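PDB 5Z20: D-lactate dehydrogenase (Fermentative) from Pseudomonas aeruginosa, which catalyses the NADH-dependent reduction of pyruvate to D-lactate, probably in fermentation, as a member of the D-isomer specific 2-hydroxyacid dehydrogenase family. Local coordinates for residues H119-H124 with G169-T174; G164-G169 with L219-T224; G272-E277 with H311-T316. All blocks are in the same frame, centred on the assembly; numbering follows the deposited sequence.

Contact 1 of 3, residues H119-H124 with G169-T174; sequences HAVAEH and GQIGET. With NAI (1,4-dihydronicotinamide adenine dinucleotide), chain L.
A chi1 of -54° sends the methyl CG2 of Thr174 outward to His119 and turns its hydroxyl back along its own helix. CG2 settles over one face of the imidazole, a CH-pi contact with CG2 3.5 Å from the centroid of the His119 ring and displaced toward the ND1-CE1 rim. The same rotation places Thr174 OG1 2.6 Å from Gln170 O, almost in line with that carbonyl, so the hydroxyl is satisfied inside the helix, and its bond fixes the rotation that keeps the methyl over the ring. Ala122 CB fills in beside it, 3.9 Å from Thr174 CG2.

One turn nearer the cofactor, Ile171 has CG2 anti to its backbone N, which brings it to Val121 CG1 at 3.8 Å, the two side chains crossing at roughly a right angle. Their other branches reach the dihydronicotinamide ring: Val121 CG2 lies 3.7 Å from C4N of NADH, the hydride-bearing carbon, and Ile171 CD1 meets C6N. Gln170 N on O2A and Ile171 N on O2N grip the pyrophosphate, as expected of a Rossmann glycine-rich turn, and Gln170 NE2 adds a second bond to O2A.

The axes of segments 119-124 and 170-174, on helices 118-134 and 170-181, approach to 8.5 Å with their directions 52° apart; Phe175 and Ile178 continue the packing on Ala122, and His119 also stacks on His159 of the second subunit.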
loop_
_atom_site.group_PDB
_atom_site.type_symbol
_atom_site.label_atom_id
_atom_site.label_comp_id
_atom_site.label_asym_id
_atom_site.label_seq_id
_atom_site.Cartn_x
_atom_site.Cartn_y
_atom_site.Cartn_z
ATOM N N HIS B 119 0.900 27.019 -14.479
ATOM C CA HIS B 119 -0.185 26.524 -13.614
ATOM C C HIS B 119 -0.040 25.021 -13.294
ATOM O O HIS B 119 -0.289 24.632 -12.184
ATOM C CB HIS B 119 -1.574 26.822 -14.199
ATOM C CG HIS B 119 -1.906 28.266 -14.177
ATOM N ND1 HIS B 119 -2.570 28.860 -13.116
ATOM C CD2 HIS B 119 -1.634 29.259 -15.073
ATOM C CE1 HIS B 119 -2.696 30.164 -13.362
ATOM N NE2 HIS B 119 -2.062 30.433 -14.498
ATOM N N ALA B 120 0.415 24.214 -14.237
ATOM C CA ALA B 120 0.550 22.764 -13.981
ATOM C C ALA B 120 1.507 22.541 -12.789
ATOM O O ALA B 120 1.210 21.806 -11.853
ATOM C CB ALA B 120 1.122 22.066 -15.186
ATOM N N VAL B 121 2.628 23.220 -12.809
ATOM C CA VAL B 121 3.635 23.033 -11.760
ATOM C C VAL B 121 3.193 23.643 -10.425
ATOM O O VAL B 121 3.296 23.019 -9.403
ATOM C CB VAL B 121 4.967 23.643 -12.161
ATOM C CG1 VAL B 121 6.039 23.334 -11.176
ATOM C CG2 VAL B 121 5.356 23.112 -13.537
ATOM N N ALA B 122 2.656 24.840 -10.458
ATOM C CA ALA B 122 2.165 25.483 -9.229
ATOM C C ALA B 122 1.086 24.703 -8.556
ATOM O O ALA B 122 1.119 24.514 -7.390
ATOM C CB ALA B 122 1.723 26.919 -9.513
ATOM N N GLU B 123 0.146 24.200 -9.354
ATOM C CA GLU B 123 -0.932 23.375 -8.852
ATOM C C GLU B 123 -0.439 22.090 -8.219
ATOM O O GLU B 123 -0.910 21.641 -7.163
ATOM C CB GLU B 123 -1.933 23.064 -9.944
ATOM C CG GLU B 123 -2.736 24.317 -10.365
ATOM C CD GLU B 123 -3.646 24.138 -11.579
ATOM O OE1 GLU B 123 -3.887 22.980 -11.994
ATOM O OE2 GLU B 123 -4.148 25.166 -12.083
ATOM N N HIS B 124 0.593 21.526 -8.777
ATOM C CA HIS B 124 1.140 20.303 -8.173
ATOM C C HIS B 124 1.725 20.608 -6.817
ATOM O O HIS B 124 1.586 19.851 -5.877
ATOM C CB HIS B 124 2.233 19.692 -9.091
ATOM C CG HIS B 124 2.672 18.356 -8.650
ATOM N ND1 HIS B 124 1.958 17.223 -8.943
ATOM C CD2 HIS B 124 3.771 17.952 -7.965
ATOM C CE1 HIS B 124 2.547 16.178 -8.393
ATOM N NE2 HIS B 124 3.675 16.588 -7.829
ATOM N N GLY B 169 9.256 33.900 -10.214
ATOM C CA GLY B 169 9.187 33.967 -11.647
ATOM C C GLY B 169 7.835 33.474 -12.138
ATOM O O GLY B 169 6.848 33.621 -11.476
ATOM N N GLN B 170 7.804 32.854 -13.293
ATOM C CA GLN B 170 6.542 32.413 -13.825
ATOM C C GLN B 170 5.832 31.450 -12.896
ATOM O O GLN B 170 4.626 31.570 -12.672
ATOM C CB GLN B 170 6.779 31.792 -15.204
ATOM C CG GLN B 170 7.089 32.886 -16.216
ATOM C CD GLN B 170 7.608 32.332 -17.485
ATOM O OE1 GLN B 170 6.933 32.355 -18.474
ATOM N NE2 GLN B 170 8.837 31.796 -17.459
ATOM N N ILE B 171 6.553 30.428 -12.415
ATOM C CA ILE B 171 5.893 29.412 -11.602
ATOM C C ILE B 171 5.652 30.017 -10.237
ATOM O O ILE B 171 4.556 29.869 -9.693
ATOM C CB ILE B 171 6.670 28.089 -11.555
ATOM C CG1 ILE B 171 6.709 27.470 -12.969
ATOM C CG2 ILE B 171 5.998 27.136 -10.591
ATOM C CD1 ILE B 171 7.759 26.365 -13.160
ATOM N N GLY B 172 6.684 30.631 -9.654
ATOM C CA GLY B 172 6.623 31.128 -8.258
ATOM C C GLY B 172 5.530 32.154 -8.104
ATOM O O GLY B 172 4.774 32.140 -7.148
ATOM N N GLU B 173 5.380 32.996 -9.119
ATOM C CA GLU B 173 4.300 33.973 -9.055
ATOM C C GLU B 173 2.915 33.300 -9.181
ATOM O O GLU B 173 1.963 33.741 -8.557
ATOM C CB GLU B 173 4.483 35.053 -10.137
ATOM C CG GLU B 173 3.262 35.942 -10.327
ATOM C CD GLU B 173 3.420 36.928 -11.509
ATOM O OE1 GLU B 173 4.533 37.036 -12.093
ATOM O OE2 GLU B 173 2.384 37.594 -11.851
ATOM N N THR B 174 2.776 32.327 -10.090
ATOM C CA THR B 174 1.455 31.618 -10.242
ATOM C C THR B 174 1.120 30.934 -8.922
ATOM O O THR B 174 -0.001 30.953 -8.429
ATOM C CB THR B 174 1.582 30.557 -11.318
ATOM O OG1 THR B 174 2.078 31.176 -12.486
ATOM C CG2 THR B 174 0.294 29.857 -11.616
HETATM P PA NAI L . 11.515 31.803 -14.268
HETATM O O1A NAI L . 12.779 32.024 -14.844
HETATM O O2A NAI L . 10.328 32.404 -14.809
HETATM O O5B NAI L . 11.660 32.252 -12.815
HETATM C C5B NAI L . 12.700 31.905 -11.971
HETATM C C4B NAI L . 12.737 32.906 -10.846
HETATM O O4B NAI L . 13.734 32.537 -9.922
HETATM C C3B NAI L . 12.984 34.347 -11.309
HETATM O O3B NAI L . 12.213 35.340 -10.670
HETATM C C2B NAI L . 14.384 34.508 -10.843
HETATM O O2B NAI L . 14.813 35.820 -10.598
HETATM C C1B NAI L . 14.420 33.689 -9.574
HETATM N N9A NAI L . 15.807 33.474 -9.150
HETATM C C8A NAI L . 16.860 33.425 -9.951
HETATM N N7A NAI L . 17.960 33.264 -9.296
HETATM C C5A NAI L . 17.657 33.206 -8.036
HETATM C C6A NAI L . 18.419 33.037 -6.803
HETATM N N6A NAI L . 19.735 32.905 -6.839
HETATM N N1A NAI L . 17.742 33.016 -5.668
HETATM C C2A NAI L . 16.436 33.171 -5.660
HETATM N N3A NAI L . 15.691 33.319 -6.738
HETATM C C4A NAI L . 16.231 33.361 -7.932
HETATM O O3 NAI L . 11.443 30.245 -14.178
HETATM P PN NAI L . 10.177 29.360 -13.951
HETATM O O1N NAI L . 9.529 29.209 -15.195
HETATM O O2N NAI L . 9.460 29.876 -12.848
HETATM O O5D NAI L . 10.918 28.080 -13.572
HETATM C C5D NAI L . 11.357 27.808 -12.277
HETATM C C4D NAI L . 12.107 26.488 -12.173
HETATM O O4D NAI L . 11.305 25.389 -11.825
HETATM C C3D NAI L . 12.838 26.055 -13.414
HETATM O O3D NAI L . 14.135 26.586 -13.489
HETATM C C2D NAI L . 12.872 24.551 -13.288
HETATM O O2D NAI L . 14.071 24.085 -12.738
HETATM C C1D NAI L . 11.771 24.202 -12.337
HETATM N N1N NAI L . 10.735 23.463 -13.026
HETATM C C2N NAI L . 10.335 22.313 -12.530
HETATM C C3N NAI L . 9.343 21.561 -13.121
HETATM C C7N NAI L . 8.906 20.242 -12.519
HETATM O O7N NAI L . 8.416 19.420 -13.188
HETATM N N7N NAI L . 9.046 19.957 -11.270
HETATM C C4N NAI L . 8.817 22.040 -14.314
HETATM C C5N NAI L . 9.258 23.230 -14.827
HETATM C C6N NAI L . 10.221 23.930 -14.148
#

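Contact 2 of 3, residues G164-G169 with L219-T224; sequences GVIGTG and LHCPLT. With NAI (1,4-dihydronicotinamide adenine dinucleotide), chain L.
Ile166 and Leu219 stand side by side on one face of the parallel sheet and point the same way, with Ile166 CD1 3.7 Å from Leu219 CD2. Leu207 and Leu210 of helix 207-213 close over Ile166 on this face. The other branch of the isoleucine, CG2, faces Cys221 SG at 4.1 Å. The sulfur is set there by a chi1 of 55°, which folds it between the backbone N and the carbonyl carbon of Cys221. Cys221 CB lies against the adenine, 3.6 Å from N3A of NADH.

His220 is oriented differently. Its ring lies obliquely to Val165 CG1 and Gly167 O, among Phe175 and Ile171 of helix 170-181, while its CB rests 3.4 Å from Gly167 O. The backbones are joined by one strand-like bond, His220 N to Ile166 O at 2.8 Å, before the two chains leave the sheet as loops. Gly167, with no side chain, lets the second loop come close: its CA is 4.3 Å from Cys221 CA.

Neighbouring central strands ending together in this way form the Rossmann cleft in which the dinucleotide lies. Pro222 CD touches the adenosine ribose at O4B. A water accepts from Gly169 N and stands within hydrogen-bonding range of both His220 O and the phosphate oxygen O2N, probably sharing its protons among several acceptors. The chemistry is thus mixed: a backbone bond and apolar side chains join the strand ends, Cys221 and Pro222 border the adenosine, and a water links backbone groups of both segments to the pyrophosphate.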
loop_
_atom_site.group_PDB
_atom_site.type_symbol
_atom_site.label_atom_id
_atom_site.label_comp_id
_atom_site.label_asym_id
_atom_site.label_seq_id
_atom_site.Cartn_x
_atom_site.Cartn_y
_atom_site.Cartn_z
ATOM N N GLY B 164 6.153 31.276 2.209
ATOM C CA GLY B 164 7.309 31.925 1.622
ATOM C C GLY B 164 7.661 31.296 0.297
ATOM O O GLY B 164 7.851 30.068 0.217
ATOM N N VAL B 165 7.790 32.142 -0.706
ATOM C CA VAL B 165 8.098 31.737 -2.045
ATOM C C VAL B 165 9.507 32.176 -2.391
ATOM O O VAL B 165 9.781 33.373 -2.455
ATOM C CB VAL B 165 7.098 32.370 -3.034
ATOM C CG1 VAL B 165 7.393 31.909 -4.420
ATOM C CG2 VAL B 165 5.689 32.027 -2.640
ATOM N N ILE B 166 10.386 31.223 -2.660
ATOM C CA ILE B 166 11.723 31.525 -3.056
ATOM C C ILE B 166 11.761 31.380 -4.562
ATOM O O ILE B 166 11.709 30.265 -5.124
ATOM C CB ILE B 166 12.675 30.549 -2.379
ATOM C CG1 ILE B 166 12.670 30.825 -0.869
ATOM C CG2 ILE B 166 14.083 30.641 -2.939
ATOM C CD1 ILE B 166 13.346 29.782 -0.033
ATOM N N GLY B 167 11.870 32.506 -5.227
ATOM C CA GLY B 167 11.849 32.538 -6.692
ATOM C C GLY B 167 10.475 32.862 -7.213
ATOM O O GLY B 167 9.630 31.978 -7.274
ATOM N N THR B 168 10.269 34.135 -7.552
ATOM C CA THR B 168 8.959 34.648 -7.942
ATOM C C THR B 168 8.872 34.897 -9.434
ATOM O O THR B 168 8.445 35.958 -9.869
ATOM C CB THR B 168 8.634 35.949 -7.172
ATOM O OG1 THR B 168 9.709 36.918 -7.280
ATOM C CG2 THR B 168 8.464 35.603 -5.693
ATOM N N GLY B 169 9.256 33.900 -10.214
ATOM C CA GLY B 169 9.187 33.967 -11.647
ATOM C C GLY B 169 7.835 33.474 -12.138
ATOM O O GLY B 169 6.848 33.621 -11.476
ATOM N N LEU B 219 10.038 26.263 -3.166
ATOM C CA LEU B 219 11.171 26.616 -4.009
ATOM C C LEU B 219 10.776 26.632 -5.478
ATOM O O LEU B 219 10.308 25.640 -6.025
ATOM C CB LEU B 219 12.313 25.579 -3.834
ATOM C CG LEU B 219 12.746 25.312 -2.381
ATOM C CD1 LEU B 219 13.785 24.220 -2.310
ATOM C CD2 LEU B 219 13.344 26.578 -1.830
ATOM N N HIS B 220 11.026 27.770 -6.103
ATOM C CA HIS B 220 10.725 27.974 -7.521
ATOM C C HIS B 220 11.790 28.791 -8.253
ATOM O O HIS B 220 11.530 29.399 -9.265
ATOM C CB HIS B 220 9.335 28.625 -7.658
ATOM C CG HIS B 220 8.232 27.809 -7.060
ATOM N ND1 HIS B 220 7.772 26.635 -7.636
ATOM C CD2 HIS B 220 7.513 27.971 -5.930
ATOM C CE1 HIS B 220 6.744 26.193 -6.942
ATOM N NE2 HIS B 220 6.580 26.970 -5.892
ATOM N N CYS B 221 13.017 28.722 -7.763
ATOM C CA CYS B 221 14.136 29.309 -8.410
ATOM C C CYS B 221 14.785 28.257 -9.256
ATOM O O CYS B 221 14.700 27.065 -8.953
ATOM C CB CYS B 221 15.129 29.863 -7.357
ATOM S SG CYS B 221 15.679 28.638 -6.144
ATOM N N PRO B 222 15.514 28.675 -10.276
ATOM C CA PRO B 222 16.272 27.700 -11.022
ATOM C C PRO B 222 17.472 27.162 -10.243
ATOM O O PRO B 222 17.890 27.763 -9.265
ATOM C CB PRO B 222 16.767 28.493 -12.252
ATOM C CG PRO B 222 16.585 29.937 -11.926
ATOM C CD PRO B 222 15.703 30.055 -10.744
ATOM N N LEU B 223 18.035 26.058 -10.737
ATOM C CA LEU B 223 19.289 25.563 -10.231
ATOM C C LEU B 223 20.413 26.283 -10.948
ATOM O O LEU B 223 20.510 26.220 -12.197
ATOM C CB LEU B 223 19.397 24.080 -10.406
ATOM C CG LEU B 223 20.731 23.463 -9.948
ATOM C CD1 LEU B 223 20.931 23.686 -8.440
ATOM C CD2 LEU B 223 20.840 21.954 -10.280
ATOM N N THR B 224 21.214 27.011 -10.179
ATOM C CA THR B 224 22.462 27.653 -10.650
ATOM C C THR B 224 23.497 27.449 -9.568
ATOM O O THR B 224 23.177 26.941 -8.456
ATOM C CB THR B 224 22.323 29.175 -10.770
ATOM O OG1 THR B 224 22.058 29.692 -9.465
ATOM C CG2 THR B 224 21.192 29.584 -11.732
HETATM P PA NAI L . 11.515 31.803 -14.268
HETATM O O1A NAI L . 12.779 32.024 -14.844
HETATM O O2A NAI L . 10.328 32.404 -14.809
HETATM O O5B NAI L . 11.660 32.252 -12.815
HETATM C C5B NAI L . 12.700 31.905 -11.971
HETATM C C4B NAI L . 12.737 32.906 -10.846
HETATM O O4B NAI L . 13.734 32.537 -9.922
HETATM C C3B NAI L . 12.984 34.347 -11.309
HETATM O O3B NAI L . 12.213 35.340 -10.670
HETATM C C2B NAI L . 14.384 34.508 -10.843
HETATM O O2B NAI L . 14.813 35.820 -10.598
HETATM C C1B NAI L . 14.420 33.689 -9.574
HETATM N N9A NAI L . 15.807 33.474 -9.150
HETATM C C8A NAI L . 16.860 33.425 -9.951
HETATM N N7A NAI L . 17.960 33.264 -9.296
HETATM C C5A NAI L . 17.657 33.206 -8.036
HETATM C C6A NAI L . 18.419 33.037 -6.803
HETATM N N6A NAI L . 19.735 32.905 -6.839
HETATM N N1A NAI L . 17.742 33.016 -5.668
HETATM C C2A NAI L . 16.436 33.171 -5.660
HETATM N N3A NAI L . 15.691 33.319 -6.738
HETATM C C4A NAI L . 16.231 33.361 -7.932
HETATM O O3 NAI L . 11.443 30.245 -14.178
HETATM P PN NAI L . 10.177 29.360 -13.951
HETATM O O1N NAI L . 9.529 29.209 -15.195
HETATM O O2N NAI L . 9.460 29.876 -12.848
HETATM O O5D NAI L . 10.918 28.080 -13.572
HETATM C C5D NAI L . 11.357 27.808 -12.277
HETATM C C4D NAI L . 12.107 26.488 -12.173
HETATM O O4D NAI L . 11.305 25.389 -11.825
HETATM C C3D NAI L . 12.838 26.055 -13.414
HETATM O O3D NAI L . 14.135 26.586 -13.489
HETATM C C2D NAI L . 12.872 24.551 -13.288
HETATM O O2D NAI L . 14.071 24.085 -12.738
HETATM C C1D NAI L . 11.771 24.202 -12.337
HETATM N N1N NAI L . 10.735 23.463 -13.026
HETATM C C2N NAI L . 10.335 22.313 -12.530
HETATM C C3N NAI L . 9.343 21.561 -13.121
HETATM C C7N NAI L . 8.906 20.242 -12.519
HETATM O O7N NAI L . 8.416 19.420 -13.188
HETATM N N7N NAI L . 9.046 19.957 -11.270
HETATM C C4N NAI L . 8.817 22.040 -14.314
HETATM C C5N NAI L . 9.258 23.230 -14.827
HETATM C C6N NAI L . 10.221 23.930 -14.148
HETATM O O HOH W 1 9.550 31.012 -10.417
#

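Contact 3 of 3, residues G272-E277 with H311-T316; sequences GLDVYE and HQAFLT. With NAI (1,4-dihydronicotinamide adenine dinucleotide), chain L; OXM (oxamic acid), chain M.
The carboxylate of Asp274 takes two successive backbone amides of the facing loop. Its CG stands anti to the backbone N (chi1 -171°), which carries the group across to segment 311-316. OD1 receives Gln312 N on its syn lone pair, at 2.8 Å from N to OD1, and Ala313 N donates to OD2 at 2.9 Å from well above the carboxylate plane. Each oxygen has a further partner: OD1 accepts from Thr309 OG1, and OD2 accepts a bond from N7N, the carboxamide nitrogen of NADH, at 3.1 Å and close to straight (167°). Four bonds therefore fix the carboxylate, which should help set the orientation of the carboxamide.

In the Rossmann domain this is the point where strand 268-273 ends and the loop after the edge strand 306-308 crosses beside it; Gln312 to Leu315 form a type I turn, closed by Leu315 N on Gln312 O, that leads into helix 317-335. His311 sits just ahead of that turn. Its NE2 donates to O1 of oxamate, a pyruvate analogue, at 2.8 Å and in the plane of the ring, while ND1 is bonded to Glu279 OE2, an arrangement consistent with the catalytic His-Glu pair of this family. Val275 CG1 covers one face of the imidazole by a CH-pi contact, 3.9 Å from CG1 to the centroid of the His311 ring. The turn's Ala313 O accepts from Arg134 NH2 of the second subunit.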
loop_
_atom_site.group_PDB
_atom_site.type_symbol
_atom_site.label_atom_id
_atom_site.label_comp_id
_atom_site.label_asym_id
_atom_site.label_seq_id
_atom_site.Cartn_x
_atom_site.Cartn_y
_atom_site.Cartn_z
ATOM N N GLY B 272 7.545 17.906 0.949
ATOM C CA GLY B 272 7.029 17.465 -0.306
ATOM C C GLY B 272 8.074 17.644 -1.381
ATOM O O GLY B 272 8.507 18.780 -1.636
ATOM N N LEU B 273 8.417 16.578 -2.062
ATOM C CA LEU B 273 9.375 16.661 -3.121
ATOM C C LEU B 273 8.783 16.170 -4.421
ATOM O O LEU B 273 8.163 15.108 -4.431
ATOM C CB LEU B 273 10.578 15.735 -2.844
ATOM C CG LEU B 273 11.404 16.005 -1.596
ATOM C CD1 LEU B 273 12.601 15.038 -1.598
ATOM C CD2 LEU B 273 11.876 17.455 -1.475
ATOM N N ASP B 274 9.023 16.910 -5.512
ATOM C CA ASP B 274 8.768 16.373 -6.865
ATOM C C ASP B 274 10.101 16.070 -7.573
ATOM O O ASP B 274 10.101 15.649 -8.700
ATOM C CB ASP B 274 7.937 17.367 -7.664
ATOM C CG ASP B 274 7.462 16.823 -8.959
ATOM O OD1 ASP B 274 6.889 15.690 -8.939
ATOM O OD2 ASP B 274 7.707 17.441 -10.039
ATOM N N VAL B 275 11.219 16.391 -6.918
ATOM C CA VAL B 275 12.544 16.318 -7.472
ATOM C C VAL B 275 13.528 15.867 -6.421
ATOM O O VAL B 275 13.309 16.024 -5.216
ATOM C CB VAL B 275 13.039 17.662 -8.047
ATOM C CG1 VAL B 275 12.162 18.048 -9.231
ATOM C CG2 VAL B 275 13.036 18.769 -6.991
ATOM N N TYR B 276 14.597 15.277 -6.885
ATOM C CA TYR B 276 15.627 14.739 -5.988
ATOM C C TYR B 276 17.008 14.867 -6.670
ATOM O O TYR B 276 17.151 14.591 -7.877
ATOM C CB TYR B 276 15.298 13.273 -5.579
ATOM C CG TYR B 276 16.345 12.651 -4.700
ATOM C CD1 TYR B 276 16.619 13.159 -3.405
ATOM C CD2 TYR B 276 17.134 11.610 -5.158
ATOM C CE1 TYR B 276 17.649 12.639 -2.624
ATOM C CE2 TYR B 276 18.142 11.061 -4.381
ATOM C CZ TYR B 276 18.400 11.581 -3.113
ATOM O OH TYR B 276 19.405 11.099 -2.365
ATOM N N GLU B 277 18.024 15.166 -5.882
ATOM C CA GLU B 277 19.344 15.454 -6.424
ATOM C C GLU B 277 19.922 14.334 -7.249
ATOM O O GLU B 277 20.458 14.599 -8.331
ATOM C CB GLU B 277 20.289 15.857 -5.318
ATOM C CG GLU B 277 21.698 16.184 -5.772
ATOM C CD GLU B 277 22.476 17.050 -4.759
ATOM O OE1 GLU B 277 22.005 17.365 -3.646
ATOM O OE2 GLU B 277 23.591 17.411 -5.087
ATOM N N HIS B 311 8.874 13.617 -10.164
ATOM C CA HIS B 311 9.060 14.679 -11.149
ATOM C C HIS B 311 7.934 14.748 -12.164
ATOM O O HIS B 311 8.160 14.704 -13.385
ATOM C CB HIS B 311 10.422 14.529 -11.874
ATOM C CG HIS B 311 10.962 15.797 -12.393
ATOM N ND1 HIS B 311 12.319 16.072 -12.437
ATOM C CD2 HIS B 311 10.341 16.873 -12.941
ATOM C CE1 HIS B 311 12.510 17.276 -12.958
ATOM N NE2 HIS B 311 11.327 17.779 -13.286
ATOM N N GLN B 312 6.730 14.834 -11.636
ATOM C CA GLN B 312 5.523 14.861 -12.445
ATOM C C GLN B 312 4.794 16.177 -12.309
ATOM O O GLN B 312 3.648 16.274 -12.767
ATOM C CB GLN B 312 4.565 13.690 -12.059
ATOM C CG GLN B 312 4.081 13.769 -10.603
ATOM C CD GLN B 312 2.969 12.760 -10.263
ATOM O OE1 GLN B 312 3.248 11.707 -9.726
ATOM N NE2 GLN B 312 1.749 13.078 -10.627
ATOM N N ALA B 313 5.417 17.213 -11.729
ATOM C CA ALA B 313 4.706 18.485 -11.642
ATOM C C ALA B 313 4.315 19.071 -13.012
ATOM O O ALA B 313 3.313 19.772 -13.128
ATOM C CB ALA B 313 5.540 19.498 -10.899
ATOM N N PHE B 314 5.117 18.795 -14.045
ATOM C CA PHE B 314 4.824 19.211 -15.422
ATOM C C PHE B 314 3.773 18.392 -16.074
ATOM O O PHE B 314 3.324 18.720 -17.184
ATOM C CB PHE B 314 6.096 19.105 -16.306
ATOM C CG PHE B 314 6.433 17.740 -16.714
ATOM C CD1 PHE B 314 7.131 16.876 -15.856
ATOM C CD2 PHE B 314 6.150 17.294 -17.935
ATOM C CE1 PHE B 314 7.467 15.565 -16.247
ATOM C CE2 PHE B 314 6.508 16.020 -18.339
ATOM C CZ PHE B 314 7.121 15.135 -17.472
ATOM N N LEU B 315 3.334 17.309 -15.438
ATOM C CA LEU B 315 2.612 16.277 -16.160
ATOM C C LEU B 315 1.072 16.461 -16.154
ATOM O O LEU B 315 0.363 15.772 -15.422
ATOM C CB LEU B 315 2.993 14.882 -15.587
ATOM C CG LEU B 315 2.599 13.700 -16.430
ATOM C CD1 LEU B 315 3.551 13.501 -17.588
ATOM C CD2 LEU B 315 2.478 12.412 -15.606
ATOM N N THR B 316 0.584 17.339 -17.035
ATOM C CA THR B 316 -0.848 17.506 -17.302
ATOM C C THR B 316 -1.093 17.498 -18.796
ATOM O O THR B 316 -0.119 17.690 -19.570
ATOM C CB THR B 316 -1.401 18.825 -16.777
ATOM O OG1 THR B 316 -0.806 19.941 -17.485
ATOM C CG2 THR B 316 -1.120 18.973 -15.322
HETATM P PA NAI L . 11.515 31.803 -14.268
HETATM O O1A NAI L . 12.779 32.024 -14.844
HETATM O O2A NAI L . 10.328 32.404 -14.809
HETATM O O5B NAI L . 11.660 32.252 -12.815
HETATM C C5B NAI L . 12.700 31.905 -11.971
HETATM C C4B NAI L . 12.737 32.906 -10.846
HETATM O O4B NAI L . 13.734 32.537 -9.922
HETATM C C3B NAI L . 12.984 34.347 -11.309
HETATM O O3B NAI L . 12.213 35.340 -10.670
HETATM C C2B NAI L . 14.384 34.508 -10.843
HETATM O O2B NAI L . 14.813 35.820 -10.598
HETATM C C1B NAI L . 14.420 33.689 -9.574
HETATM N N9A NAI L . 15.807 33.474 -9.150
HETATM C C8A NAI L . 16.860 33.425 -9.951
HETATM N N7A NAI L . 17.960 33.264 -9.296
HETATM C C5A NAI L . 17.657 33.206 -8.036
HETATM C C6A NAI L . 18.419 33.037 -6.803
HETATM N N6A NAI L . 19.735 32.905 -6.839
HETATM N N1A NAI L . 17.742 33.016 -5.668
HETATM C C2A NAI L . 16.436 33.171 -5.660
HETATM N N3A NAI L . 15.691 33.319 -6.738
HETATM C C4A NAI L . 16.231 33.361 -7.932
HETATM O O3 NAI L . 11.443 30.245 -14.178
HETATM P PN NAI L . 10.177 29.360 -13.951
HETATM O O1N NAI L . 9.529 29.209 -15.195
HETATM O O2N NAI L . 9.460 29.876 -12.848
HETATM O O5D NAI L . 10.918 28.080 -13.572
HETATM C C5D NAI L . 11.357 27.808 -12.277
HETATM C C4D NAI L . 12.107 26.488 -12.173
HETATM O O4D NAI L . 11.305 25.389 -11.825
HETATM C C3D NAI L . 12.838 26.055 -13.414
HETATM O O3D NAI L . 14.135 26.586 -13.489
HETATM C C2D NAI L . 12.872 24.551 -13.288
HETATM O O2D NAI L . 14.071 24.085 -12.738
HETATM C C1D NAI L . 11.771 24.202 -12.337
HETATM N N1N NAI L . 10.735 23.463 -13.026
HETATM C C2N NAI L . 10.335 22.313 -12.530
HETATM C C3N NAI L . 9.343 21.561 -13.121
HETATM C C7N NAI L . 8.906 20.242 -12.519
HETATM O O7N NAI L . 8.416 19.420 -13.188
HETATM N N7N NAI L . 9.046 19.957 -11.270
HETATM C C4N NAI L . 8.817 22.040 -14.314
HETATM C C5N NAI L . 9.258 23.230 -14.827
HETATM C C6N NAI L . 10.221 23.930 -14.148
HETATM C C1 OXM M . 10.645 20.182 -15.933
HETATM N N1 OXM M . 9.700 19.337 -16.340
HETATM O O1 OXM M . 11.226 20.034 -14.870
HETATM C C2 OXM M . 10.992 21.315 -16.785
HETATM O O2 OXM M . 12.099 21.873 -16.631
HETATM O O3 OXM M . 10.171 21.699 -17.647
#

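Overall arrangement
All three contacts touch the same NADH, at overlapping stations along it. Contact 2 borders the adenosine and, through water, the pyrophosphate; contact 1 holds the pyrophosphate and backs the nicotinamide; contact 3 binds the carboxamide and one oxygen of the substrate analogue. Contacts 1 and 2 share Gly169, have centres about 10 Å apart and touch where Ile171 CG2 lies 3.5 Å from His220 ND1. Contacts 1 and 3, with centres about 12 Å apart, meet mainly through His124, which packs on Asp274, Gln312 and Ala313, and both reach the second subunit. Contacts 2 and 3 do not touch, their nearest atoms being about 7 Å apart, yet both lie at strand ends of one parallel sheet.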